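Local coordinates for phosphoenolpyruvate-protein phosphotransferase (Acinetobacter sp., PDB 3CI6) that probably transfers phosphate from phosphoenolpyruvate to a histidine of a protein as a magnesium-dependent enzyme, of which this chain is the GAF domain, at residues D10-I15 against V151-Q156; N20-L25 against L29-N34; N34-A39 against E147-T152; V120-R125 against G159-A164. All blocks are in the same frame, centred on the assembly; numbering follows the deposited sequence.

Interaction 1. Residues D10-I15 against V151-Q156; sequences DTLRRI and VTLCAQ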
loop_
_atom_site.group_PDB
_atom_site.type_symbol
_atom_site.label_atom_id
_atom_site.label_comp_id
_atom_site.label_asym_id
_atom_site.label_seq_id
_atom_site.Cartn_x
_atom_site.Cartn_y
_atom_site.Cartn_z
ATOM N N ASP B 10 -10.307 -9.888 -2.410
ATOM C CA ASP B 10 -10.924 -9.244 -3.571
ATOM C C ASP B 10 -11.429 -7.840 -3.218
ATOM O O ASP B 10 -11.264 -6.907 -3.999
ATOM C CB ASP B 10 -12.080 -10.042 -4.157
ATOM C CG ASP B 10 -11.652 -11.281 -4.904
ATOM O OD1 ASP B 10 -10.479 -11.361 -5.344
ATOM O OD2 ASP B 10 -12.532 -12.189 -5.021
ATOM N N THR B 11 -12.043 -7.695 -2.052
ATOM C CA THR B 11 -12.513 -6.389 -1.568
ATOM C C THR B 11 -11.331 -5.418 -1.403
ATOM O O THR B 11 -11.358 -4.271 -1.873
ATOM C CB THR B 11 -13.274 -6.558 -0.280
ATOM O OG1 THR B 11 -14.464 -7.289 -0.559
ATOM C CG2 THR B 11 -13.632 -5.180 0.358
ATOM N N LEU B 12 -10.270 -5.899 -0.768
ATOM C CA LEU B 12 -9.066 -5.087 -0.600
ATOM C C LEU B 12 -8.503 -4.646 -1.952
ATOM O O LEU B 12 -8.211 -3.482 -2.169
ATOM C CB LEU B 12 -8.013 -5.874 0.174
ATOM C CG LEU B 12 -6.649 -5.253 0.349
ATOM C CD1 LEU B 12 -6.689 -3.911 1.076
ATOM C CD2 LEU B 12 -5.767 -6.184 1.180
ATOM N N ARG B 13 -8.368 -5.590 -2.877
ATOM C CA ARG B 13 -7.873 -5.295 -4.215
ATOM C C ARG B 13 -8.734 -4.246 -4.914
ATOM O O ARG B 13 -8.195 -3.345 -5.540
ATOM C CB ARG B 13 -7.871 -6.573 -5.040
ATOM C CG ARG B 13 -7.377 -6.334 -6.447
ATOM C CD ARG B 13 -7.455 -7.534 -7.290
ATOM N NE ARG B 13 -7.139 -7.218 -8.692
ATOM C CZ ARG B 13 -6.848 -8.147 -9.600
ATOM N NH1 ARG B 13 -6.798 -9.420 -9.250
ATOM N NH2 ARG B 13 -6.599 -7.793 -10.860
ATOM N N ARG B 14 -10.040 -4.361 -4.793
ATOM C CA ARG B 14 -10.941 -3.403 -5.426
ATOM C C ARG B 14 -10.684 -1.989 -4.914
ATOM O O ARG B 14 -10.627 -1.033 -5.702
ATOM C CB ARG B 14 -12.385 -3.795 -5.155
ATOM C CG ARG B 14 -13.357 -2.910 -5.800
ATOM C CD ARG B 14 -14.722 -3.563 -5.969
ATOM N NE ARG B 14 -15.228 -4.226 -4.776
ATOM C CZ ARG B 14 -15.601 -3.610 -3.654
ATOM N NH1 ARG B 14 -16.057 -4.350 -2.641
ATOM N NH2 ARG B 14 -15.511 -2.280 -3.507
ATOM N N ILE B 15 -10.539 -1.854 -3.603
ATOM C CA ILE B 15 -10.295 -0.546 -3.005
ATOM C C ILE B 15 -8.916 -0.040 -3.386
ATOM O O ILE B 15 -8.751 1.123 -3.770
ATOM C CB ILE B 15 -10.438 -0.600 -1.473
ATOM C CG1 ILE B 15 -11.827 -1.062 -1.085
ATOM C CG2 ILE B 15 -10.160 0.775 -0.883
ATOM C CD1 ILE B 15 -12.025 -1.497 0.374
ATOM N N VAL B 151 -3.866 -2.053 7.808
ATOM C CA VAL B 151 -2.416 -1.848 7.629
ATOM C C VAL B 151 -2.049 -1.774 6.144
ATOM O O VAL B 151 -1.263 -0.922 5.713
ATOM C CB VAL B 151 -1.601 -2.893 8.406
ATOM C CG1 VAL B 151 -0.122 -2.914 7.990
ATOM C CG2 VAL B 151 -1.766 -2.679 9.913
ATOM N N THR B 152 -2.610 -2.672 5.341
ATOM C CA THR B 152 -2.282 -2.726 3.923
ATOM C C THR B 152 -2.760 -1.471 3.193
ATOM O O THR B 152 -1.991 -0.860 2.434
ATOM C CB THR B 152 -2.837 -4.013 3.308
ATOM O OG1 THR B 152 -2.301 -5.154 4.015
ATOM C CG2 THR B 152 -2.463 -4.054 1.793
ATOM N N LEU B 153 -3.995 -1.022 3.458
ATOM C CA LEU B 153 -4.463 0.227 2.873
ATOM C C LEU B 153 -3.638 1.405 3.347
ATOM O O LEU B 153 -3.319 2.307 2.575
ATOM C CB LEU B 153 -5.934 0.443 3.210
ATOM C CG LEU B 153 -6.863 -0.467 2.440
ATOM C CD1 LEU B 153 -8.272 -0.472 3.101
ATOM C CD2 LEU B 153 -6.940 -0.106 0.960
ATOM N N CYS B 154 -3.277 1.430 4.633
ATOM C CA CYS B 154 -2.488 2.562 5.087
ATOM C C CYS B 154 -1.118 2.597 4.369
ATOM O O CYS B 154 -0.574 3.674 4.061
ATOM C CB CYS B 154 -2.290 2.521 6.592
ATOM S SG CYS B 154 -3.738 3.028 7.518
ATOM N N ALA B 155 -0.547 1.415 4.105
ATOM C CA ALA B 155 0.762 1.348 3.445
ATOM C C ALA B 155 0.650 1.860 2.022
ATOM O O ALA B 155 1.589 2.526 1.507
ATOM C CB ALA B 155 1.220 -0.069 3.432
ATOM N N GLN B 156 -0.483 1.620 1.382
ATOM C CA GLN B 156 -0.696 2.181 0.041
ATOM C C GLN B 156 -0.784 3.691 0.125
ATOM O O GLN B 156 -0.121 4.433 -0.655
ATOM C CB GLN B 156 -1.969 1.666 -0.596
ATOM C CG GLN B 156 -2.206 2.281 -1.960
ATOM C CD GLN B 156 -3.468 1.832 -2.608
ATOM O OE1 GLN B 156 -4.324 1.200 -1.968
ATOM N NE2 GLN B 156 -3.624 2.148 -3.867
#
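Leu12 is the first residue of 10-15 to meet 151-156, and it does so with both methyls. Its CG stands anti to the backbone N (chi1 175°), which swings the branched end across to the other helix although the bond to CB starts out alongside it. CD1 rests on Leu153, 3.7 Å from Leu153 CG and 3.8 Å from Leu153 CD2, the two leucines sliding past each other in opposite directions. The other methyl, Leu12 CD2, lies 4.0 Å from Thr152 CG2, the side chains crossing at about a right angle. Thr152 thus offers its methyl to the interface, while its OG1 is spent on its own helix, on Ser148 O. One turn after Leu12 comes Ile15, whose CG2 branch touches Leu153 CD2 at 3.8 Å, again crosswise. Leu153 CD2 therefore sits against both Leu12 CD1 and Ile15 CG2, a wholly apolar contact among buried side chains. The short axes run nearly parallel, 17° apart, but are separated by 10.9 Å, which leaves the contact to side-chain ends. Met32 and Val36 of helix 25-40 also pack on Leu153, and Leu12 of the second subunit packs on Thr152. Here helix 7-20 stacks on helices 25-40 and 144-167, the pair that covers one side of the antiparallel sheet of the GAF domain.

Interaction 2. Residues N20-L25 against L29-N34; sequences NSSVSL and LDIMVN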
loop_
_atom_site.group_PDB
_atom_site.type_symbol
_atom_site.label_atom_id
_atom_site.label_comp_id
_atom_site.label_asym_id
_atom_site.label_seq_id
_atom_site.Cartn_x
_atom_site.Cartn_y
_atom_site.Cartn_z
ATOM N N ASN B 20 -5.541 3.659 -6.305
ATOM C CA ASN B 20 -4.363 3.729 -7.141
ATOM C C ASN B 20 -4.596 4.575 -8.375
ATOM O O ASN B 20 -3.690 5.343 -8.756
ATOM C CB ASN B 20 -3.883 2.314 -7.437
ATOM C CG ASN B 20 -2.639 2.288 -8.252
ATOM O OD1 ASN B 20 -2.681 1.889 -9.420
ATOM N ND2 ASN B 20 -1.516 2.734 -7.680
ATOM N N SER B 21 -5.815 4.518 -8.927
ATOM C CA SER B 21 -6.203 5.228 -10.157
ATOM C C SER B 21 -6.888 6.558 -9.891
ATOM O O SER B 21 -7.468 7.161 -10.804
ATOM C CB SER B 21 -7.174 4.383 -10.963
ATOM O OG SER B 21 -6.557 3.198 -11.405
ATOM N N SER B 22 -6.892 6.993 -8.646
ATOM C CA SER B 22 -7.459 8.288 -8.307
ATOM C C SER B 22 -6.443 9.365 -8.638
ATOM O O SER B 22 -5.250 9.093 -8.601
ATOM C CB SER B 22 -7.861 8.326 -6.842
ATOM O OG SER B 22 -6.766 8.323 -5.995
ATOM N N VAL B 23 -6.947 10.567 -8.903
ATOM C CA VAL B 23 -6.180 11.641 -9.512
ATOM C C VAL B 23 -5.479 12.560 -8.501
ATOM O O VAL B 23 -4.621 13.357 -8.890
ATOM C CB VAL B 23 -7.098 12.506 -10.429
ATOM C CG1 VAL B 23 -7.896 11.605 -11.399
ATOM C CG2 VAL B 23 -8.068 13.337 -9.614
ATOM N N SER B 24 -5.872 12.494 -7.237
ATOM C CA SER B 24 -5.386 13.437 -6.235
ATOM C C SER B 24 -5.331 12.816 -4.862
ATOM O O SER B 24 -6.009 11.831 -4.590
ATOM C CB SER B 24 -6.317 14.645 -6.184
ATOM O OG SER B 24 -7.536 14.367 -5.516
ATOM N N LEU B 25 -4.556 13.440 -3.987
ATOM C CA LEU B 25 -4.521 13.055 -2.590
ATOM C C LEU B 25 -5.916 13.093 -1.975
ATOM O O LEU B 25 -6.322 12.132 -1.347
ATOM C CB LEU B 25 -3.590 13.947 -1.781
ATOM C CG LEU B 25 -3.577 13.666 -0.276
ATOM C CD1 LEU B 25 -3.101 12.256 0.059
ATOM C CD2 LEU B 25 -2.717 14.733 0.409
ATOM N N LEU B 29 -7.943 9.843 -0.283
ATOM C CA LEU B 29 -8.350 9.831 1.126
ATOM C C LEU B 29 -9.854 9.587 1.264
ATOM O O LEU B 29 -10.292 8.836 2.151
ATOM C CB LEU B 29 -7.966 11.140 1.817
ATOM C CG LEU B 29 -6.479 11.464 1.848
ATOM C CD1 LEU B 29 -6.249 12.868 2.451
ATOM C CD2 LEU B 29 -5.672 10.381 2.612
ATOM N N ASP B 30 -10.622 10.240 0.397
ATOM C CA ASP B 30 -12.074 10.137 0.435
ATOM C C ASP B 30 -12.492 8.722 0.084
ATOM O O ASP B 30 -13.377 8.122 0.732
ATOM C CB ASP B 30 -12.686 11.157 -0.533
ATOM C CG ASP B 30 -14.207 11.140 -0.562
ATOM O OD1 ASP B 30 -14.812 11.336 0.511
ATOM O OD2 ASP B 30 -14.748 11.028 -1.695
ATOM N N ILE B 31 -11.877 8.165 -0.965
ATOM C CA ILE B 31 -12.172 6.776 -1.350
ATOM C C ILE B 31 -11.844 5.853 -0.214
ATOM O O ILE B 31 -12.629 4.972 0.136
ATOM C CB ILE B 31 -11.351 6.376 -2.582
ATOM C CG1 ILE B 31 -11.891 7.083 -3.811
ATOM C CG2 ILE B 31 -11.436 4.895 -2.827
ATOM C CD1 ILE B 31 -10.835 7.172 -4.968
HETATM N N MSE B 32 -10.675 6.030 0.391
HETATM C CA MSE B 32 -10.290 5.092 1.443
HETATM C C MSE B 32 -11.242 5.119 2.638
HETATM O O MSE B 32 -11.678 4.065 3.097
HETATM C CB MSE B 32 -8.878 5.325 1.936
HETATM C CG MSE B 32 -8.417 4.210 2.852
HETATM SE SE MSE B 32 -6.619 4.521 3.343
HETATM C CE MSE B 32 -6.888 6.279 4.209
ATOM N N VAL B 33 -11.565 6.292 3.160
ATOM C CA VAL B 33 -12.425 6.306 4.384
ATOM C C VAL B 33 -13.809 5.743 4.103
ATOM O O VAL B 33 -14.402 5.035 4.931
ATOM C CB VAL B 33 -12.491 7.676 5.102
ATOM C CG1 VAL B 33 -11.098 8.076 5.556
ATOM C CG2 VAL B 33 -13.176 8.720 4.267
ATOM N N ASN B 34 -14.376 6.047 2.948
ATOM C CA ASN B 34 -15.729 5.587 2.635
ATOM C C ASN B 34 -15.734 4.096 2.350
ATOM O O ASN B 34 -16.620 3.378 2.802
ATOM C CB ASN B 34 -16.277 6.401 1.482
ATOM C CG ASN B 34 -16.769 7.746 1.952
ATOM O OD1 ASN B 34 -17.860 7.837 2.548
ATOM N ND2 ASN B 34 -15.954 8.780 1.790
#
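Leu25 and Leu29, one turn apart at the start of helix 25-40, cross obliquely with their branched ends in contact. Leu25 CG lies 3.9 Å from Leu29 CD1, and Leu25 CD1 reaches Leu29 CG at the same 3.9 Å. The first torsions differ: Leu25 holds CG anti to the backbone N (chi1 176°), whereas Leu29 holds it anti to the carbonyl carbon (chi1 -61°), and the two ends converge. The same residues share the helical bond from Leu29 N to Leu25 O, 3.0 Å long with an angle of 163° at the hydrogen. Leu29 CG also comes close to that oxygen, 3.3 Å from Leu25 O. This is the first turn of a helix whose N-cap is Ser24, its OG accepting from Asp27 N; the preceding loop joins helix 7-20 to helix 25-40 as a helical hairpin of the GAF domain. Farther back in the loop, Ser22 points its CB bond toward the helix, and Ser22 CB touches the end of Ile31, CD1, at 3.7 Å. The hydroxyl of Ser22 bonds to Ser28 OG and to Ile19 O, bridging the loop to both helices. Leu29 continues onto Ile47 and Leu49 of strand 44-51, while Leu25 touches the bound 1-ethoxy-2-(2-ethoxyethoxy)ethane.

Interaction 3. Residues N34-A39 against E147-T152; sequences NQVADA and ESFLVT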
loop_
_atom_site.group_PDB
_atom_site.type_symbol
_atom_site.label_atom_id
_atom_site.label_comp_id
_atom_site.label_asym_id
_atom_site.label_seq_id
_atom_site.Cartn_x
_atom_site.Cartn_y
_atom_site.Cartn_z
ATOM N N ASN B 34 -14.376 6.047 2.948
ATOM C CA ASN B 34 -15.729 5.587 2.635
ATOM C C ASN B 34 -15.734 4.096 2.350
ATOM O O ASN B 34 -16.620 3.378 2.802
ATOM C CB ASN B 34 -16.277 6.401 1.482
ATOM C CG ASN B 34 -16.769 7.746 1.952
ATOM O OD1 ASN B 34 -17.860 7.837 2.548
ATOM N ND2 ASN B 34 -15.954 8.780 1.790
ATOM N N GLN B 35 -14.741 3.630 1.597
ATOM C CA GLN B 35 -14.664 2.209 1.316
ATOM C C GLN B 35 -14.323 1.337 2.512
ATOM O O GLN B 35 -14.910 0.261 2.652
ATOM C CB GLN B 35 -13.738 1.900 0.142
ATOM C CG GLN B 35 -14.150 2.537 -1.154
ATOM C CD GLN B 35 -15.402 1.997 -1.753
ATOM O OE1 GLN B 35 -16.141 1.223 -1.119
ATOM N NE2 GLN B 35 -15.648 2.344 -3.004
ATOM N N VAL B 36 -13.469 1.830 3.397
ATOM C CA VAL B 36 -13.192 1.136 4.665
ATOM C C VAL B 36 -14.490 1.059 5.481
ATOM O O VAL B 36 -14.870 -0.010 5.990
ATOM C CB VAL B 36 -12.085 1.790 5.478
ATOM C CG1 VAL B 36 -12.069 1.249 6.928
ATOM C CG2 VAL B 36 -10.708 1.524 4.775
ATOM N N ALA B 37 -15.230 2.154 5.596
ATOM C CA ALA B 37 -16.447 2.142 6.407
ATOM C C ALA B 37 -17.459 1.135 5.878
ATOM O O ALA B 37 -18.137 0.428 6.658
ATOM C CB ALA B 37 -17.068 3.520 6.441
ATOM N N ASP B 38 -17.569 1.045 4.551
ATOM C CA ASP B 38 -18.505 0.100 3.937
ATOM C C ASP B 38 -18.021 -1.351 4.091
ATOM O O ASP B 38 -18.813 -2.254 4.366
ATOM C CB ASP B 38 -18.698 0.437 2.467
ATOM C CG ASP B 38 -19.803 -0.379 1.796
ATOM O OD1 ASP B 38 -20.899 -0.512 2.356
ATOM O OD2 ASP B 38 -19.545 -0.898 0.695
ATOM N N ALA B 39 -16.733 -1.587 3.928
ATOM C CA ALA B 39 -16.204 -2.948 3.970
ATOM C C ALA B 39 -16.262 -3.544 5.357
ATOM O O ALA B 39 -16.432 -4.753 5.512
ATOM C CB ALA B 39 -14.766 -2.964 3.468
ATOM N N GLU B 147 -7.304 -5.642 11.221
ATOM C CA GLU B 147 -6.021 -4.939 11.367
ATOM C C GLU B 147 -5.166 -5.074 10.101
ATOM O O GLU B 147 -4.599 -4.088 9.591
ATOM C CB GLU B 147 -5.244 -5.459 12.579
ATOM C CG GLU B 147 -5.905 -5.141 13.902
ATOM C CD GLU B 147 -5.070 -5.534 15.103
ATOM O OE1 GLU B 147 -3.933 -6.021 14.959
ATOM O OE2 GLU B 147 -5.532 -5.282 16.250
ATOM N N SER B 148 -5.081 -6.292 9.571
ATOM C CA SER B 148 -4.283 -6.530 8.362
ATOM C C SER B 148 -4.781 -5.748 7.166
ATOM O O SER B 148 -3.984 -5.196 6.421
ATOM C CB SER B 148 -4.226 -8.004 8.054
ATOM O OG SER B 148 -3.539 -8.731 9.027
ATOM N N PHE B 149 -6.094 -5.703 6.972
ATOM C CA PHE B 149 -6.742 -4.932 5.927
ATOM C C PHE B 149 -6.343 -3.471 6.017
ATOM O O PHE B 149 -5.930 -2.854 5.036
ATOM C CB PHE B 149 -8.262 -5.147 6.093
ATOM C CG PHE B 149 -9.163 -4.261 5.248
ATOM C CD1 PHE B 149 -9.275 -4.477 3.897
ATOM C CD2 PHE B 149 -10.023 -3.333 5.842
ATOM C CE1 PHE B 149 -10.169 -3.737 3.104
ATOM C CE2 PHE B 149 -10.920 -2.584 5.063
ATOM C CZ PHE B 149 -10.970 -2.779 3.695
ATOM N N LEU B 150 -6.495 -2.909 7.218
ATOM C CA LEU B 150 -6.208 -1.487 7.395
ATOM C C LEU B 150 -4.734 -1.200 7.247
ATOM O O LEU B 150 -4.368 -0.160 6.700
ATOM C CB LEU B 150 -6.715 -1.007 8.748
ATOM C CG LEU B 150 -8.228 -1.063 8.933
ATOM C CD1 LEU B 150 -8.600 -0.628 10.349
ATOM C CD2 LEU B 150 -8.958 -0.235 7.874
ATOM N N VAL B 151 -3.866 -2.053 7.808
ATOM C CA VAL B 151 -2.416 -1.848 7.629
ATOM C C VAL B 151 -2.049 -1.774 6.144
ATOM O O VAL B 151 -1.263 -0.922 5.713
ATOM C CB VAL B 151 -1.601 -2.893 8.406
ATOM C CG1 VAL B 151 -0.122 -2.914 7.990
ATOM C CG2 VAL B 151 -1.766 -2.679 9.913
ATOM N N THR B 152 -2.610 -2.672 5.341
ATOM C CA THR B 152 -2.282 -2.726 3.923
ATOM C C THR B 152 -2.760 -1.471 3.193
ATOM O O THR B 152 -1.991 -0.860 2.434
ATOM C CB THR B 152 -2.837 -4.013 3.308
ATOM O OG1 THR B 152 -2.301 -5.154 4.015
ATOM C CG2 THR B 152 -2.463 -4.054 1.793
#
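Helical segments 34-39 and 147-152 run nearly antiparallel, at 169°, with their short axes 12.0 Å apart at closest approach and Val36 facing Leu150. Side chains span this wide separation. Val36 puts both methyls to use: CG1, anti to the backbone N (chi1 166°), comes within 3.6 Å of Leu150 CD2, and CG2 lies 4.0 Å from that same methyl. The valine and leucine cross at about a right angle, so that Leu150 CD2 is set against both branches of Val36. Phe149 directs its CB bond toward helix 25-40, and with CG anti to the backbone N (chi1 171°) its ring extends across the interface past Val36, the two side chains running in opposite directions. The far end of the ring does the touching: Phe149 CE2 is 4.1 Å from Val36 CG2, and Phe149 CZ is 3.8 Å from Ala39 CB. Both aliphatic groups approach the ring obliquely. The contact joins helix 25-40 to the C-terminal helix 144-167 within the GAF domain's helical layer, with the antiparallel sheet close by: Leu150 also packs on Leu118 and Val120 of strand 116-124. Helix 7-20 adds Leu12 and Ile15 against Phe149, so the ring lies where helices 7-20, 25-40 and 144-167 meet. Within 147-152, Ser148 O accepts from Thr152 OG1 at 2.9 Å and from Thr152 N, the two donors approaching from opposite faces of the carbonyl plane. Glu147 OE1 forms a salt bridge with Arg13 NH1 of the second subunit.

Interaction 4. Residues V120-R125 against G159-A164; sequences VPVMYR and GVIAHA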
loop_
_atom_site.group_PDB
_atom_site.type_symbol
_atom_site.label_atom_id
_atom_site.label_comp_id
_atom_site.label_asym_id
_atom_site.label_seq_id
_atom_site.Cartn_x
_atom_site.Cartn_y
_atom_site.Cartn_z
ATOM N N VAL B 120 -4.538 3.231 13.408
ATOM C CA VAL B 120 -3.531 2.546 12.636
ATOM C C VAL B 120 -2.564 3.611 12.099
ATOM O O VAL B 120 -3.003 4.602 11.505
ATOM C CB VAL B 120 -4.153 1.760 11.470
ATOM C CG1 VAL B 120 -3.066 1.017 10.745
ATOM C CG2 VAL B 120 -5.213 0.810 11.988
ATOM N N PRO B 121 -1.272 3.442 12.352
ATOM C CA PRO B 121 -0.348 4.478 11.859
ATOM C C PRO B 121 -0.110 4.345 10.364
ATOM O O PRO B 121 -0.025 3.233 9.831
ATOM C CB PRO B 121 0.916 4.164 12.598
ATOM C CG PRO B 121 0.842 2.714 12.847
ATOM C CD PRO B 121 -0.574 2.370 13.063
ATOM N N VAL B 122 0.036 5.497 9.702
ATOM C CA VAL B 122 0.404 5.567 8.276
ATOM C C VAL B 122 1.879 5.941 8.316
ATOM O O VAL B 122 2.232 7.041 8.759
ATOM C CB VAL B 122 -0.452 6.594 7.506
ATOM C CG1 VAL B 122 -0.056 6.525 6.052
ATOM C CG2 VAL B 122 -1.946 6.330 7.688
HETATM N N MSE B 123 2.719 4.987 7.906
HETATM C CA MSE B 123 4.185 5.087 7.985
HETATM C C MSE B 123 4.825 5.013 6.600
HETATM O O MSE B 123 4.516 4.103 5.847
HETATM C CB MSE B 123 4.734 3.919 8.792
HETATM C CG MSE B 123 4.162 3.752 10.190
HETATM SE SE MSE B 123 4.532 5.201 11.426
HETATM C CE MSE B 123 6.502 5.067 11.291
ATOM N N TYR B 124 5.730 5.942 6.296
ATOM C CA TYR B 124 6.507 5.916 5.069
ATOM C C TYR B 124 7.966 6.142 5.410
ATOM O O TYR B 124 8.307 7.112 6.027
ATOM C CB TYR B 124 6.080 7.014 4.103
ATOM C CG TYR B 124 6.771 6.949 2.796
ATOM C CD1 TYR B 124 6.342 6.079 1.789
ATOM C CD2 TYR B 124 7.877 7.752 2.540
ATOM C CE1 TYR B 124 6.998 6.019 0.587
ATOM C CE2 TYR B 124 8.534 7.673 1.330
ATOM C CZ TYR B 124 8.074 6.833 0.363
ATOM O OH TYR B 124 8.760 6.807 -0.837
ATOM N N ARG B 125 8.829 5.228 4.993
ATOM C CA ARG B 125 10.250 5.381 5.226
ATOM C C ARG B 125 10.561 5.747 6.669
ATOM O O ARG B 125 11.341 6.693 6.947
ATOM C CB ARG B 125 10.827 6.434 4.301
ATOM C CG ARG B 125 12.333 6.332 4.258
ATOM C CD ARG B 125 12.974 6.397 2.895
ATOM N NE ARG B 125 12.246 5.676 1.857
ATOM C CZ ARG B 125 12.249 6.051 0.574
ATOM N NH1 ARG B 125 12.973 7.114 0.188
ATOM N NH2 ARG B 125 11.538 5.359 -0.327
ATOM N N GLY B 159 2.622 6.137 0.535
ATOM C CA GLY B 159 3.349 6.678 -0.601
ATOM C C GLY B 159 2.610 7.726 -1.379
ATOM O O GLY B 159 3.234 8.637 -1.885
ATOM N N VAL B 160 1.290 7.616 -1.467
ATOM C CA VAL B 160 0.476 8.679 -2.046
ATOM C C VAL B 160 0.711 9.973 -1.244
ATOM O O VAL B 160 0.879 11.057 -1.814
ATOM C CB VAL B 160 -1.007 8.307 -2.016
ATOM C CG1 VAL B 160 -1.816 9.441 -2.590
ATOM C CG2 VAL B 160 -1.297 7.026 -2.843
ATOM N N ILE B 161 0.705 9.866 0.082
ATOM C CA ILE B 161 0.917 11.026 0.944
ATOM C C ILE B 161 2.334 11.565 0.802
ATOM O O ILE B 161 2.558 12.772 0.598
ATOM C CB ILE B 161 0.598 10.682 2.390
ATOM C CG1 ILE B 161 -0.883 10.350 2.562
ATOM C CG2 ILE B 161 0.967 11.842 3.324
ATOM C CD1 ILE B 161 -1.166 9.512 3.849
ATOM N N ALA B 162 3.325 10.671 0.893
ATOM C CA ALA B 162 4.719 11.100 0.685
ATOM C C ALA B 162 4.920 11.819 -0.675
ATOM O O ALA B 162 5.545 12.876 -0.766
ATOM C CB ALA B 162 5.668 9.894 0.787
ATOM N N HIS B 163 4.341 11.269 -1.726
ATOM C CA HIS B 163 4.431 11.868 -3.039
ATOM C C HIS B 163 3.797 13.272 -3.032
ATOM O O HIS B 163 4.386 14.205 -3.563
ATOM C CB HIS B 163 3.769 10.950 -4.062
ATOM C CG HIS B 163 3.783 11.521 -5.442
ATOM N ND1 HIS B 163 2.644 11.986 -6.057
ATOM C CD2 HIS B 163 4.803 11.741 -6.313
ATOM C CE1 HIS B 163 2.966 12.473 -7.247
ATOM N NE2 HIS B 163 4.258 12.311 -7.436
ATOM N N ALA B 164 2.653 13.386 -2.389
ATOM C CA ALA B 164 1.924 14.659 -2.322
ATOM C C ALA B 164 2.761 15.715 -1.666
ATOM O O ALA B 164 2.817 16.868 -2.119
ATOM C CB ALA B 164 0.586 14.456 -1.553
#
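Tyr124 and Ala162 form a CH-pi contact, with the alanine methyl over one face of the ring. Ala162 CB stands 3.6 Å from the ring centroid of Tyr124 and only 12° off its normal, almost squarely above the centre; the nearest ring atom is Tyr124 CD2, 3.5 Å from Ala162 CB. With CG anti to the backbone N (chi1 -175°), the ring extends from the strand to the helix. Backbone packing comes next: Gly159 CA approaches the same ring obliquely, 3.9 Å from Tyr124 CD1. At Gly159 it is the helix backbone that the ring meets. The remaining contact is aliphatic, Val122 CG1 meeting Ile161 CD1 at 3.9 Å, the two side chains crossing at about a right angle. Val122 and Tyr124, alternate residues of the strand, both point their CB bonds toward the helix, which passes over at 59° between the short axes, 8.5 Å apart. His163 of the second subunit adds an edge-to-face ring contact to Tyr124. Strand 116-124 pairs with strand 127-136, whose Met129 packs on Val122, Tyr124 and Ile161; Leu25 of helix 25-40 touches Ile161 as well, placing the contact where the C-terminal helix 144-167 covers the sheet.

Helix 144-167 carries one side of interactions 1, 3 and 4, while interaction 2 joins the loop between helices 7-20 and 25-40 to the first turns of helix 25-40. Interactions 1 and 3 are almost one cluster, their centres about 7 Å apart: Leu153 CD1 lies 3.6 Å from Val36 CG2, and Ile15 CD1 lies 3.7 Å from Phe149 CZ. Interaction 4, with its centre about 14 Å from that of interaction 1, is reached through Cys154 O, 3.5 Å from Val122 CG1. Interactions 2 and 4 meet where Leu25 CD1 lies 3.8 Å from Ile161 CG1; there Leu25 and Ala164 line the pocket of the bound 1-ethoxy-2-(2-ethoxyethoxy)ethane. All four contacts also border the second subunit.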